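Local atomic coordinates of LPXTG cell wall surface protein (Streptococcus gordonii, PDB entry 4IGB), a protein that is a cell-wall-anchored surface protein of a streptococcus, probably an adhesin, represented here by its two N-terminal domains. Residues B[135-147]-B[151-163]. Sequence-based numbering, arbitrary orientation.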
loop_
_atom_site.group_PDB
_atom_site.type_symbol
_atom_site.label_atom_id
_atom_site.label_comp_id
_atom_site.label_asym_id
_atom_site.label_seq_id
_atom_site.Cartn_x
_atom_site.Cartn_y
_atom_site.Cartn_z
ATOM N N THR B 135 18.447 26.215 6.490
ATOM C CA THR B 135 17.581 25.047 6.582
ATOM C C THR B 135 18.155 23.844 5.847
ATOM O O THR B 135 19.129 23.961 5.094
ATOM C CB THR B 135 16.170 25.339 6.048
ATOM O OG1 THR B 135 16.220 25.483 4.624
ATOM C CG2 THR B 135 15.593 26.604 6.673
ATOM N N VAL B 136 17.551 22.681 6.083
ATOM C CA VAL B 136 17.954 21.459 5.409
ATOM C C VAL B 136 16.711 20.804 4.799
ATOM O O VAL B 136 15.646 20.756 5.421
ATOM C CB VAL B 136 18.671 20.487 6.382
ATOM C CG1 VAL B 136 18.867 19.123 5.755
ATOM C CG2 VAL B 136 20.011 21.065 6.837
ATOM N N GLU B 137 16.853 20.315 3.576
ATOM C CA GLU B 137 15.763 19.678 2.849
ATOM C C GLU B 137 15.391 18.333 3.484
ATOM O O GLU B 137 16.268 17.582 3.909
ATOM C CB GLU B 137 16.207 19.461 1.400
ATOM C CG GLU B 137 15.147 18.859 0.488
ATOM C CD GLU B 137 14.082 19.867 0.073
ATOM O OE1 GLU B 137 14.382 21.080 -0.020
ATOM O OE2 GLU B 137 12.927 19.439 -0.156
ATOM N N PHE B 138 14.103 18.014 3.548
ATOM C CA PHE B 138 13.732 16.643 3.906
ATOM C C PHE B 138 12.573 16.039 3.119
ATOM O O PHE B 138 12.469 14.822 3.024
ATOM C CB PHE B 138 13.510 16.482 5.422
ATOM C CG PHE B 138 12.206 17.030 5.921
ATOM C CD1 PHE B 138 11.128 16.188 6.140
ATOM C CD2 PHE B 138 12.061 18.390 6.202
ATOM C CE1 PHE B 138 9.926 16.688 6.618
ATOM C CE2 PHE B 138 10.859 18.893 6.671
ATOM C CZ PHE B 138 9.795 18.048 6.890
ATOM N N PHE B 139 11.720 16.876 2.535
ATOM C CA PHE B 139 10.476 16.383 1.960
ATOM C C PHE B 139 9.847 17.352 0.973
ATOM O O PHE B 139 9.821 18.565 1.204
ATOM C CB PHE B 139 9.478 16.085 3.098
ATOM C CG PHE B 139 8.118 15.644 2.629
ATOM C CD1 PHE B 139 7.924 14.371 2.111
ATOM C CD2 PHE B 139 7.025 16.495 2.732
ATOM C CE1 PHE B 139 6.665 13.947 1.699
ATOM C CE2 PHE B 139 5.756 16.076 2.317
ATOM C CZ PHE B 139 5.583 14.810 1.799
ATOM N N SER B 140 9.315 16.816 -0.124
ATOM C CA SER B 140 8.570 17.650 -1.061
ATOM C C SER B 140 7.475 16.838 -1.700
ATOM O O SER B 140 7.531 15.599 -1.732
ATOM C CB SER B 140 9.481 18.260 -2.147
ATOM O OG SER B 140 9.983 17.254 -3.018
ATOM N N ILE B 141 6.474 17.551 -2.200
ATOM C CA ILE B 141 5.393 16.958 -2.967
ATOM C C ILE B 141 5.363 17.616 -4.343
ATOM O O ILE B 141 5.269 18.835 -4.452
ATOM C CB ILE B 141 4.048 17.196 -2.274
ATOM C CG1 ILE B 141 4.091 16.636 -0.853
ATOM C CG2 ILE B 141 2.908 16.582 -3.083
ATOM C CD1 ILE B 141 2.832 16.919 -0.048
ATOM N N SER B 142 5.448 16.812 -5.391
ATOM C CA SER B 142 5.408 17.333 -6.752
ATOM C C SER B 142 5.277 16.190 -7.722
ATOM O O SER B 142 5.414 15.022 -7.355
ATOM C CB SER B 142 6.704 18.054 -7.093
ATOM O OG SER B 142 7.703 17.098 -7.412
ATOM N N GLU B 143 5.043 16.527 -8.983
ATOM C CA GLU B 143 5.093 15.502 -10.004
ATOM C C GLU B 143 6.240 15.741 -10.977
ATOM O O GLU B 143 6.143 15.402 -12.143
ATOM C CB GLU B 143 3.735 15.351 -10.698
ATOM C CG GLU B 143 2.661 14.817 -9.753
ATOM C CD GLU B 143 1.281 14.732 -10.385
ATOM O OE1 GLU B 143 0.674 13.653 -10.339
ATOM O OE2 GLU B 143 0.787 15.751 -10.907
ATOM N N LEU B 144 7.337 16.313 -10.487
ATOM C CA LEU B 144 8.522 16.501 -11.331
ATOM C C LEU B 144 9.045 15.180 -11.892
ATOM O O LEU B 144 9.538 15.139 -13.016
ATOM C CB LEU B 144 9.679 17.151 -10.567
ATOM C CG LEU B 144 9.606 18.546 -9.957
ATOM C CD1 LEU B 144 11.026 19.081 -9.799
ATOM C CD2 LEU B 144 8.748 19.478 -10.798
ATOM N N TRP B 145 8.965 14.117 -11.091
ATOM C CA TRP B 145 9.634 12.856 -11.392
ATOM C C TRP B 145 8.646 11.759 -11.776
ATOM O O TRP B 145 8.837 11.070 -12.775
ATOM C CB TRP B 145 10.479 12.422 -10.193
ATOM C CG TRP B 145 11.298 13.552 -9.658
ATOM C CD1 TRP B 145 11.243 14.092 -8.404
ATOM C CD2 TRP B 145 12.284 14.301 -10.374
ATOM N NE1 TRP B 145 12.144 15.129 -8.294
ATOM C CE2 TRP B 145 12.795 15.277 -9.492
ATOM C CE3 TRP B 145 12.787 14.242 -11.678
ATOM C CZ2 TRP B 145 13.787 16.184 -9.869
ATOM C CZ3 TRP B 145 13.774 15.152 -12.055
ATOM C CH2 TRP B 145 14.259 16.107 -11.153
ATOM N N GLU B 146 7.604 11.599 -10.964
ATOM C CA GLU B 146 6.515 10.675 -11.251
ATOM C C GLU B 146 5.208 11.374 -10.931
ATOM O O GLU B 146 5.188 12.356 -10.185
ATOM C CB GLU B 146 6.556 9.444 -10.341
ATOM C CG GLU B 146 7.875 8.738 -10.191
ATOM C CD GLU B 146 7.789 7.603 -9.172
ATOM O OE1 GLU B 146 6.673 7.322 -8.669
ATOM O OE2 GLU B 146 8.836 6.999 -8.869
ATOM N N SER B 147 4.123 10.835 -11.471
ATOM C CA SER B 147 2.782 11.249 -11.101
ATOM C C SER B 147 2.480 10.837 -9.656
ATOM O O SER B 147 2.967 9.816 -9.174
ATOM C CB SER B 147 1.755 10.596 -12.034
ATOM O OG SER B 147 1.845 11.120 -13.349
ATOM N N GLU B 151 8.515 13.091 -2.400
ATOM C CA GLU B 151 9.954 12.896 -2.413
ATOM C C GLU B 151 10.542 13.113 -1.033
ATOM O O GLU B 151 10.250 14.110 -0.399
ATOM C CB GLU B 151 10.569 13.895 -3.388
ATOM C CG GLU B 151 12.085 13.905 -3.454
ATOM C CD GLU B 151 12.580 14.671 -4.672
ATOM O OE1 GLU B 151 11.727 15.032 -5.516
ATOM O OE2 GLU B 151 13.809 14.919 -4.781
ATOM N N ILE B 152 11.362 12.173 -0.570
ATOM C CA ILE B 152 12.073 12.328 0.691
ATOM C C ILE B 152 13.562 12.340 0.401
ATOM O O ILE B 152 14.049 11.518 -0.374
ATOM C CB ILE B 152 11.743 11.196 1.668
ATOM C CG1 ILE B 152 10.231 11.115 1.890
ATOM C CG2 ILE B 152 12.447 11.419 2.986
ATOM C CD1 ILE B 152 9.788 9.892 2.639
ATOM N N GLY B 153 14.290 13.277 1.002
ATOM C CA GLY B 153 15.708 13.415 0.705
ATOM C C GLY B 153 16.233 14.790 1.079
ATOM O O GLY B 153 15.464 15.656 1.503
ATOM N N ASN B 154 17.541 14.995 0.918
ATOM C CA ASN B 154 18.187 16.238 1.349
ATOM C C ASN B 154 18.776 17.030 0.181
ATOM O O ASN B 154 19.692 17.832 0.353
ATOM C CB ASN B 154 19.276 15.939 2.365
ATOM C CG ASN B 154 20.419 15.131 1.776
ATOM O OD1 ASN B 154 20.308 14.589 0.676
ATOM N ND2 ASN B 154 21.523 15.050 2.506
ATOM N N VAL B 155 18.259 16.788 -1.015
ATOM C CA VAL B 155 18.629 17.615 -2.145
ATOM C C VAL B 155 17.695 18.818 -2.205
ATOM O O VAL B 155 16.497 18.659 -2.438
ATOM C CB VAL B 155 18.515 16.844 -3.464
ATOM C CG1 VAL B 155 19.012 17.710 -4.595
ATOM C CG2 VAL B 155 19.311 15.543 -3.389
ATOM N N PRO B 156 18.233 20.025 -2.005
ATOM C CA PRO B 156 17.381 21.214 -2.046
ATOM C C PRO B 156 16.626 21.374 -3.364
ATOM O O PRO B 156 17.091 20.979 -4.448
ATOM C CB PRO B 156 18.382 22.369 -1.908
ATOM C CG PRO B 156 19.586 21.762 -1.299
ATOM C CD PRO B 156 19.652 20.377 -1.815
ATOM N N TYR B 157 15.440 21.954 -3.251
ATOM C CA TYR B 157 14.778 22.572 -4.386
ATOM C C TYR B 157 14.666 24.033 -4.027
ATOM O O TYR B 157 14.281 24.366 -2.915
ATOM C CB TYR B 157 13.403 21.953 -4.615
ATOM C CG TYR B 157 13.506 20.548 -5.137
ATOM C CD1 TYR B 157 13.664 20.311 -6.497
ATOM C CD2 TYR B 157 13.487 19.461 -4.271
ATOM C CE1 TYR B 157 13.781 19.035 -6.986
ATOM C CE2 TYR B 157 13.595 18.173 -4.750
ATOM C CZ TYR B 157 13.747 17.966 -6.115
ATOM O OH TYR B 157 13.859 16.691 -6.626
ATOM N N VAL B 158 15.022 24.908 -4.955
ATOM C CA VAL B 158 15.097 26.319 -4.632
ATOM C C VAL B 158 14.602 27.214 -5.764
ATOM O O VAL B 158 14.510 26.798 -6.926
ATOM C CB VAL B 158 16.549 26.742 -4.258
ATOM C CG1 VAL B 158 17.103 25.860 -3.146
ATOM C CG2 VAL B 158 17.456 26.687 -5.484
ATOM N N ASP B 159 14.262 28.441 -5.393
ATOM C CA ASP B 159 14.119 29.529 -6.345
ATOM C C ASP B 159 14.734 30.778 -5.730
ATOM O O ASP B 159 15.277 30.725 -4.623
ATOM C CB ASP B 159 12.661 29.737 -6.773
ATOM C CG ASP B 159 11.765 30.185 -5.639
ATOM O OD1 ASP B 159 12.272 30.530 -4.549
ATOM O OD2 ASP B 159 10.534 30.207 -5.849
ATOM N N ALA B 160 14.659 31.894 -6.448
ATOM C CA ALA B 160 15.329 33.122 -6.032
ATOM C C ALA B 160 14.909 33.573 -4.638
ATOM O O ALA B 160 15.706 34.129 -3.893
ATOM C CB ALA B 160 15.071 34.228 -7.044
ATOM N N ASN B 161 13.648 33.338 -4.295
ATOM C CA ASN B 161 13.118 33.774 -3.008
ATOM C C ASN B 161 13.318 32.749 -1.898
ATOM O O ASN B 161 13.116 33.049 -0.723
ATOM C CB ASN B 161 11.638 34.137 -3.139
ATOM C CG ASN B 161 11.411 35.330 -4.043
ATOM O OD1 ASN B 161 12.316 36.134 -4.266
ATOM N ND2 ASN B 161 10.201 35.450 -4.574
ATOM N N HIS B 162 13.719 31.540 -2.276
ATOM C CA HIS B 162 13.961 30.479 -1.309
ATOM C C HIS B 162 15.283 29.779 -1.593
ATOM O O HIS B 162 15.311 28.644 -2.067
ATOM C CB HIS B 162 12.812 29.469 -1.317
ATOM C CG HIS B 162 11.500 30.046 -0.886
ATOM N ND1 HIS B 162 10.691 30.770 -1.733
ATOM C CD2 HIS B 162 10.859 30.007 0.306
ATOM C CE1 HIS B 162 9.606 31.151 -1.083
ATOM N NE2 HIS B 162 9.684 30.702 0.156
ATOM N N ASP B 163 16.379 30.470 -1.301
ATOM C CA ASP B 163 17.711 29.936 -1.538
ATOM C C ASP B 163 18.519 29.919 -0.246
ATOM O O ASP B 163 19.649 30.402 -0.206
ATOM C CB ASP B 163 18.432 30.767 -2.599
ATOM C CG ASP B 163 19.664 30.077 -3.147
ATOM O OD1 ASP B 163 19.703 28.829 -3.140
ATOM O OD2 ASP B 163 20.595 30.782 -3.584
HETATM O O HOH W 1 19.523 19.939 2.478
HETATM O O HOH W 2 12.466 16.570 -1.341
HETATM O O HOH W 3 9.053 16.050 -5.426
#
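Trp145 NE1, Tyr157 OH and the Glu151 carboxylate meet over the hairpin face that carries Ser140 and Glu151. The indole N-H points between two acceptors close to its ring plane: Trp145 NE1 donates to Tyr157 OH at 2.9 Å and, more weakly, to Glu151 OE1, where the N-H...O angle is only 122°. Glu151 reaches the indole because CG stands anti to the backbone N (chi1 176°) and the chain runs extended beyond it. Glu151 OE2 accepts from Tyr157 OH at 2.6 Å through the syn lone pair and is also bonded to Ser280, so both carboxylate oxygens are gripped. A water joins Glu151 OE1 to Ser140 OG and Ser142 OG. Glu137 bends at chi2 (76°), with Glu137 CG 3.2 Å from Val155 O, and its OE2 is hydrogen-bonded to Asn71. Leu144 CD1 lies 3.9 Å from Tyr157 CE1.

On the other face, Ile152 CG1 lies at the ring edge of Phe139, 4.0 Å from Phe139 CD1; Phe111 and Phe139 make an edge-to-face pair. Reciprocal backbone bonds, Ser140 N to Glu151 O 2.9 Å and Glu151 N to Ser140 O 2.8 Å, define an antiparallel hydrogen-bonded pair. The arrangement is an antiparallel beta hairpin, strands 135-142 and 149-153, within the six-stranded sheet of the Sgo0707 N-terminal domain; Phe138 and Phe139, opposite Phe72, form a classic beta bulge against strand 68-75.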